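SCARECROW-LIKE protein 7 (Oryza sativa Japonica Group, PDB 5HYZ) binds DNA in vitro through its GRAS domain and probably acts as a transcription factor in rice development and abiotic stress resistance. Local coordinates at residues Val114-Val119 with Val205-Gln210; Val237-Tyr242 with Thr370-Arg375. One frame throughout, in Å; residues are numbered along the deposited sequence.

Interaction 1 of 2, residues Val114-Val119 with Val205-Gln210; sequences VDFGIV and VNFMLQ
The amide of N206 reaches across to the carboxylate of D115, ND2 to OD1 at 3.0 Å with an almost straight N-H...O angle of 173°. The acceptor lies in the amide plane of N206, whereas ND2 meets OD1 from above the carboxylate, the two flat groups being turned 62° apart. Both side chains leave the same face of the sheet and run side by side. Beneath them the strands are joined in parallel register by N206 N to V114 O (2.9 Å) and F116 N to N206 O (3.0 Å). These are core strands of the Rossmann-like domain of the GRAS fold, and V114 and D115 end what is assigned as the VHIID motif (IHIVD here). On the face shared by V114, V205, F116 and F207, the two phenyl rings form an offset pair with planes 10° apart, F207 CE1 lying 3.5 Å from F116 CD2. V205 CG1 fits against the F116 ring at its edge, 3.6 Å from CE2. Where the strands part, a water lies within hydrogen-bonding distance of D115 OD1 and F116 O and accepts from M208 N, and Q210 OE1 lies 3.3 Å from G117 CA. G117, with positive phi, turns the chain here. Further out, W124 NE1 donates a hydrogen bond to D115 OD2, while Q123 NE2 and T238 OG1 hydrogen-bond to N206 OD1. The phenyl rings pack on V225 of helix 220-231.

Interaction 2 of 2, residues Val237-Tyr242 with Thr370-Arg375; sequences VTLGEY and TVSAWR
The indole of W374 crosses L239 obliquely, bringing NE1 to 4.0 Å from L239 CB, while the edge of the same ring comes to V237 O, with CD1 3.5 Å away. This placement follows from W374 CG lying anti to the carbonyl carbon (chi1 -56°), which turns the indole back along its own strand toward S372. There NE1 donates to S372 OG at 2.8 Å, the acceptor 20° out of the ring plane, so the indole is tied to the residue two places earlier on the same sheet face. S372 OG sits between its backbone N and carbonyl carbon, 3.7 Å from L239 CB, and also shares a hydrogen bond with a water that donates to L239 O. V237, L239 and E241 pair with W374, S372 and T370 as hydrogen-bonded antiparallel pairs, six backbone bonds in all; T370 N to E241 O, at 177°, is nearly straight. The intervening pairs, T238 with A373 and G240 with V371, are non-hydrogen-bonded, and the side chains of T238, A373 and V371 lie on the other face. W374 belongs to the C-terminal SAW region, here joined to the PFYRE region. Helix 311-320 packs on the sheet face carrying L239 and W374, W314 against L239 and E241, Q315 and M318 against W374; helix 89-104 meets T238 and V371 on the other, and strand 202-208 flanks 237-242 along its remaining edge.

In the fold
From the N terminus the chain runs through helices before strand 110-118 enters the sheet. Interaction 1 then closes a loop of 85 residues, holding two further strands and helices 122-132 and 157-174, by laying strand 202-208 beside 110-118. Helix 220-231 leads to strand 236-242, the next neighbour in the sheet, where the loop of interaction 2 opens; its 127 residues end with the C-terminal strand. The loops follow in series, neither nesting nor crossing, yet the contacts touch: strands 202-208 and 236-242 adjoin, and L209 N probably hydrogen-bonds to G240 O. Together they tie the VHIID, PFYRE and SAW regions into one mixed sheet, whose parallel strands up to 236-242 meet an antiparallel portion at 366-374.

Interaction 1 of 2, residues Val114-Val119 with Val205-Gln210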
# COMPACT_ATOMS: atom_id res chain seq x y z
N VAL A 114 8.29 -14.33 18.39
CA VAL A 114 8.23 -13.50 19.59
C VAL A 114 8.36 -12.07 19.18
O VAL A 114 9.40 -11.67 18.67
CB VAL A 114 9.32 -13.91 20.62
CG1 VAL A 114 9.19 -12.98 21.92
CG2 VAL A 114 9.12 -15.36 20.97
N ASP A 115 7.31 -11.29 19.34
CA ASP A 115 7.32 -9.89 18.93
C ASP A 115 7.47 -8.96 20.13
O ASP A 115 6.50 -8.79 20.91
CB ASP A 115 6.03 -9.53 18.14
CG ASP A 115 6.15 -8.20 17.41
OD1 ASP A 115 7.25 -7.60 17.36
OD2 ASP A 115 5.15 -7.73 16.81
N PHE A 116 8.68 -8.38 20.31
CA PHE A 116 8.88 -7.39 21.35
C PHE A 116 8.48 -6.05 20.81
O PHE A 116 9.20 -5.41 20.01
CB PHE A 116 10.34 -7.36 21.82
CG PHE A 116 10.71 -8.49 22.71
CD1 PHE A 116 10.44 -8.44 24.10
CD2 PHE A 116 11.36 -9.60 22.17
CE1 PHE A 116 10.82 -9.52 24.89
CE2 PHE A 116 11.75 -10.67 22.92
CZ PHE A 116 11.47 -10.64 24.32
N GLY A 117 7.26 -5.64 21.15
CA GLY A 117 6.75 -4.34 20.80
C GLY A 117 5.73 -4.44 19.67
O GLY A 117 5.78 -3.68 18.74
N ILE A 118 4.77 -5.36 19.77
CA ILE A 118 3.71 -5.38 18.75
C ILE A 118 2.80 -4.15 18.82
O ILE A 118 2.51 -3.65 19.89
CB ILE A 118 2.86 -6.67 18.87
CG1 ILE A 118 1.80 -6.76 17.76
CG2 ILE A 118 2.12 -6.74 20.23
CD1 ILE A 118 1.29 -8.20 17.59
N VAL A 119 2.39 -3.61 17.67
CA VAL A 119 1.44 -2.50 17.66
C VAL A 119 0.07 -3.03 17.18
O VAL A 119 -0.82 -3.20 17.95
CB VAL A 119 1.94 -1.31 16.74
CG1 VAL A 119 0.90 -0.18 16.77
CG2 VAL A 119 3.31 -0.83 17.29
N VAL A 205 12.70 -13.91 16.70
CA VAL A 205 12.44 -12.80 17.60
C VAL A 205 12.49 -11.52 16.82
O VAL A 205 13.42 -11.32 16.04
CB VAL A 205 13.49 -12.73 18.76
CG1 VAL A 205 13.13 -11.61 19.71
CG2 VAL A 205 13.39 -14.03 19.54
N ASN A 206 11.51 -10.65 17.04
CA ASN A 206 11.36 -9.44 16.24
C ASN A 206 11.43 -8.18 17.15
O ASN A 206 10.69 -8.07 18.14
CB ASN A 206 10.00 -9.52 15.49
CG ASN A 206 9.78 -8.39 14.54
OD1 ASN A 206 10.38 -8.40 13.44
ND2 ASN A 206 8.79 -7.50 14.84
N PHE A 207 12.34 -7.26 16.86
CA PHE A 207 12.39 -5.98 17.54
C PHE A 207 12.19 -4.85 16.52
O PHE A 207 13.17 -4.35 15.95
CB PHE A 207 13.76 -5.76 18.16
CG PHE A 207 14.07 -6.69 19.32
CD1 PHE A 207 13.54 -6.43 20.58
CD2 PHE A 207 14.91 -7.81 19.13
CE1 PHE A 207 13.88 -7.24 21.66
CE2 PHE A 207 15.24 -8.64 20.22
CZ PHE A 207 14.72 -8.33 21.49
N MSE A 208 10.97 -4.43 16.28
CA MSE A 208 10.78 -3.37 15.25
C MSE A 208 10.46 -2.06 15.97
O MSE A 208 9.41 -1.90 16.65
CB MSE A 208 9.64 -3.68 14.25
CG MSE A 208 9.77 -5.01 13.61
SE MSE A 208 11.10 -4.44 12.07
CE MSE A 208 10.02 -2.53 12.20
N LEU A 209 11.40 -1.11 15.87
CA LEU A 209 11.25 0.21 16.50
C LEU A 209 10.89 0.07 17.99
O LEU A 209 9.90 0.63 18.46
CB LEU A 209 10.21 1.04 15.77
CG LEU A 209 10.52 1.26 14.28
CD1 LEU A 209 9.48 2.19 13.62
CD2 LEU A 209 11.97 1.83 14.13
N GLN A 210 11.67 -0.72 18.71
CA GLN A 210 11.31 -1.04 20.07
C GLN A 210 12.53 -0.92 20.96
O GLN A 210 12.44 -0.37 22.06
CB GLN A 210 10.76 -2.47 20.14
CG GLN A 210 10.57 -2.98 21.62
CD GLN A 210 9.54 -2.20 22.30
OE1 GLN A 210 8.61 -1.72 21.67
NE2 GLN A 210 9.70 -2.01 23.62
O HOH W 1 8.40 -5.08 17.52

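Interaction 2 of 2, residues Val237-Tyr242 with Thr370-Arg375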
# COMPACT_ATOMS: atom_id res chain seq x y z
N VAL A 237 16.89 -13.14 14.63
CA VAL A 237 16.41 -11.99 15.36
C VAL A 237 16.43 -10.83 14.39
O VAL A 237 17.48 -10.53 13.77
CB VAL A 237 17.34 -11.65 16.55
CG1 VAL A 237 16.82 -10.36 17.26
CG2 VAL A 237 17.40 -12.82 17.56
N THR A 238 15.28 -10.19 14.21
CA THR A 238 15.23 -9.07 13.31
C THR A 238 15.17 -7.78 14.08
O THR A 238 14.51 -7.68 15.12
CB THR A 238 14.01 -9.17 12.35
OG1 THR A 238 12.86 -9.56 13.11
CG2 THR A 238 14.25 -10.29 11.36
N LEU A 239 15.91 -6.80 13.57
CA LEU A 239 16.05 -5.53 14.24
C LEU A 239 15.68 -4.42 13.29
O LEU A 239 16.27 -4.32 12.17
CB LEU A 239 17.50 -5.32 14.73
CG LEU A 239 17.80 -3.99 15.44
CD1 LEU A 239 17.05 -3.94 16.77
CD2 LEU A 239 19.34 -3.95 15.73
N GLY A 240 14.75 -3.56 13.67
CA GLY A 240 14.48 -2.40 12.84
C GLY A 240 14.60 -1.16 13.70
O GLY A 240 13.94 -1.06 14.72
N GLU A 241 15.41 -0.17 13.30
CA GLU A 241 15.74 0.91 14.22
C GLU A 241 15.87 2.22 13.45
O GLU A 241 16.16 2.23 12.26
CB GLU A 241 17.03 0.60 14.98
CG GLU A 241 16.84 -0.13 16.35
CD GLU A 241 15.92 0.67 17.28
OE1 GLU A 241 15.91 1.90 17.15
OE2 GLU A 241 15.17 0.08 18.09
N TYR A 242 15.63 3.32 14.14
CA TYR A 242 15.88 4.66 13.59
C TYR A 242 17.38 4.89 13.42
O TYR A 242 18.17 4.60 14.33
CB TYR A 242 15.29 5.72 14.52
CG TYR A 242 13.79 5.57 14.74
CD1 TYR A 242 12.90 5.83 13.72
CD2 TYR A 242 13.29 5.17 15.98
CE1 TYR A 242 11.50 5.71 13.90
CE2 TYR A 242 11.90 5.05 16.20
CZ TYR A 242 11.02 5.34 15.15
OH TYR A 242 9.67 5.22 15.37
N THR A 370 16.57 1.51 9.48
CA THR A 370 17.48 0.43 9.11
C THR A 370 17.01 -0.92 9.62
O THR A 370 16.60 -1.04 10.78
CB THR A 370 18.85 0.78 9.68
OG1 THR A 370 19.16 2.10 9.17
CG2 THR A 370 19.91 -0.18 9.28
N VAL A 371 17.11 -1.95 8.79
CA VAL A 371 16.67 -3.28 9.18
C VAL A 371 17.85 -4.21 9.06
O VAL A 371 18.68 -4.08 8.14
CB VAL A 371 15.51 -3.78 8.28
CG1 VAL A 371 15.16 -5.26 8.60
CG2 VAL A 371 14.23 -2.93 8.62
N SER A 372 17.98 -5.16 9.98
CA SER A 372 19.05 -6.16 9.93
C SER A 372 18.58 -7.45 10.58
O SER A 372 17.59 -7.46 11.33
CB SER A 372 20.32 -5.65 10.65
OG SER A 372 19.99 -5.16 11.94
N ALA A 373 19.28 -8.53 10.28
CA ALA A 373 18.96 -9.85 10.83
C ALA A 373 20.21 -10.41 11.54
O ALA A 373 21.33 -10.13 11.09
CB ALA A 373 18.52 -10.82 9.71
N TRP A 374 20.01 -11.20 12.60
CA TRP A 374 21.10 -11.65 13.50
C TRP A 374 20.81 -13.06 13.93
O TRP A 374 19.65 -13.45 13.97
CB TRP A 374 21.17 -10.75 14.76
CG TRP A 374 21.33 -9.32 14.36
CD1 TRP A 374 20.32 -8.42 14.03
CD2 TRP A 374 22.56 -8.63 14.20
NE1 TRP A 374 20.89 -7.21 13.67
CE2 TRP A 374 22.25 -7.32 13.75
CE3 TRP A 374 23.91 -9.01 14.35
CZ2 TRP A 374 23.24 -6.36 13.48
CZ3 TRP A 374 24.93 -8.01 14.05
CH2 TRP A 374 24.57 -6.72 13.63
N ARG A 375 21.82 -13.83 14.32
CA ARG A 375 21.52 -15.12 15.02
C ARG A 375 22.61 -15.54 16.03
O ARG A 375 23.70 -14.92 15.90
CB ARG A 375 21.32 -16.25 14.01
CG ARG A 375 22.57 -16.60 13.17
CD ARG A 375 22.39 -17.93 12.40
NE ARG A 375 21.04 -18.03 11.82
CZ ARG A 375 20.76 -17.95 10.51
NH1 ARG A 375 21.76 -17.80 9.64
NH2 ARG A 375 19.49 -18.03 10.08
O HOH W 2 18.94 -2.74 12.05